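Local coordinates for oxidoreductase (Listeria innocua, PDB 3E18), which binds NAD and is probably a dehydrogenase of the GFO/IDH/MocA family, though its substrate is unknown, at residues Val312-Leu315 with Glu320-Val323. Residues are numbered along the deposited sequence; the frame is centred on the assembly and turned at random.
Sequences VDVL and EPIV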
loop_
_atom_site.group_PDB
_atom_site.type_symbol
_atom_site.label_atom_id
_atom_site.label_comp_id
_atom_site.label_asym_id
_atom_site.label_seq_id
_atom_site.Cartn_x
_atom_site.Cartn_y
_atom_site.Cartn_z
ATOM N N VAL A 312 -21.611 -15.897 28.241
ATOM C CA VAL A 312 -22.220 -16.421 29.482
ATOM C C VAL A 312 -22.051 -15.470 30.669
ATOM O O VAL A 312 -23.013 -15.207 31.403
ATOM C CB VAL A 312 -21.717 -17.839 29.804
ATOM C CG1 VAL A 312 -22.259 -18.332 31.142
ATOM C CG2 VAL A 312 -22.161 -18.786 28.726
ATOM N N ASP A 313 -20.847 -14.931 30.826
ATOM C CA ASP A 313 -20.551 -13.971 31.894
ATOM C C ASP A 313 -21.395 -12.703 31.767
ATOM O O ASP A 313 -21.743 -12.084 32.774
ATOM C CB ASP A 313 -19.069 -13.585 31.878
ATOM C CG ASP A 313 -18.138 -14.715 32.342
ATOM O OD1 ASP A 313 -18.614 -15.756 32.851
ATOM O OD2 ASP A 313 -16.907 -14.555 32.172
ATOM N N VAL A 314 -21.678 -12.300 30.524
ATOM C CA VAL A 314 -22.575 -11.173 30.234
ATOM C C VAL A 314 -24.016 -11.538 30.623
ATOM O O VAL A 314 -24.700 -10.754 31.285
ATOM C CB VAL A 314 -22.473 -10.717 28.749
ATOM C CG1 VAL A 314 -23.612 -9.786 28.369
ATOM C CG2 VAL A 314 -21.143 -10.037 28.503
ATOM N N LEU A 315 -24.450 -12.748 30.263
ATOM C CA LEU A 315 -25.781 -13.249 30.639
ATOM C C LEU A 315 -25.976 -13.338 32.149
ATOM O O LEU A 315 -27.073 -13.083 32.648
ATOM C CB LEU A 315 -26.053 -14.639 30.032
ATOM C CG LEU A 315 -26.076 -14.839 28.511
ATOM C CD1 LEU A 315 -26.738 -16.164 28.130
ATOM C CD2 LEU A 315 -26.742 -13.677 27.791
ATOM N N GLU A 320 -18.548 -7.173 31.653
ATOM C CA GLU A 320 -18.870 -6.374 30.465
ATOM C C GLU A 320 -18.593 -7.208 29.208
ATOM O O GLU A 320 -17.746 -8.098 29.242
ATOM C CB GLU A 320 -18.029 -5.093 30.441
ATOM C CG GLU A 320 -18.293 -4.118 31.595
ATOM C CD GLU A 320 -19.454 -3.156 31.349
ATOM O OE1 GLU A 320 -20.502 -3.570 30.801
ATOM O OE2 GLU A 320 -19.320 -1.968 31.726
ATOM N N PRO A 321 -19.319 -6.946 28.099
ATOM C CA PRO A 321 -18.971 -7.641 26.854
ATOM C C PRO A 321 -17.612 -7.231 26.266
ATOM O O PRO A 321 -17.241 -6.056 26.326
ATOM C CB PRO A 321 -20.112 -7.264 25.899
ATOM C CG PRO A 321 -20.710 -6.010 26.470
ATOM C CD PRO A 321 -20.479 -6.040 27.938
ATOM N N ILE A 322 -16.873 -8.204 25.732
ATOM C CA ILE A 322 -15.631 -7.925 24.992
ATOM C C ILE A 322 -15.984 -7.337 23.615
ATOM O O ILE A 322 -15.487 -6.264 23.244
ATOM C CB ILE A 322 -14.725 -9.191 24.878
ATOM C CG1 ILE A 322 -14.120 -9.540 26.251
ATOM C CG2 ILE A 322 -13.606 -8.987 23.846
ATOM C CD1 ILE A 322 -13.478 -10.914 26.324
ATOM N N VAL A 323 -16.836 -8.037 22.870
ATOM C CA VAL A 323 -17.367 -7.535 21.595
ATOM C C VAL A 323 -18.588 -6.664 21.900
ATOM O O VAL A 323 -19.672 -7.177 22.154
ATOM C CB VAL A 323 -17.772 -8.678 20.636
ATOM C CG1 VAL A 323 -18.208 -8.102 19.289
ATOM C CG2 VAL A 323 -16.625 -9.652 20.422
#
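Val-314, on helix 307-315, meets Glu-320 and Pro-321 in the loop that links this helix to helix 325-344, beside the parallel sheet of the Rossmann fold. The apolar contact rests on one methyl. CG2 of Val-314 lies 3.6 Å from both N and CA of Pro-321. CB of Pro-321 follows at 3.9 Å from that CG2. CD of the same ring is 4.1 Å from this methyl. These similar distances to N, CA, CB and CD place the methyl over the proline ring rather than at a single corner of it. The valine torsion explains the choice of branch: with CG1 anti to the backbone N (chi1 167°), CG2 sits beside that N and is the branch turned to the loop. The Val-314 side chain also touches His-118, and Pro-321 rests on Met-120 of strand 119-122, an outermost strand of the parallel sheet.

Polar ties hold the loop to the helix. Asn-310 grips the loop through two hydrogen bonds, its ND2 to Glu-320 O and its OD1 from Ile-322 N, while Thr-318 OG1 bonds to Asp-313 O. On the carbonyl side of the tertiary amide joining Glu-320 to Pro-321, C of Glu-320 lies 3.9 Å from CG2 of Val-314.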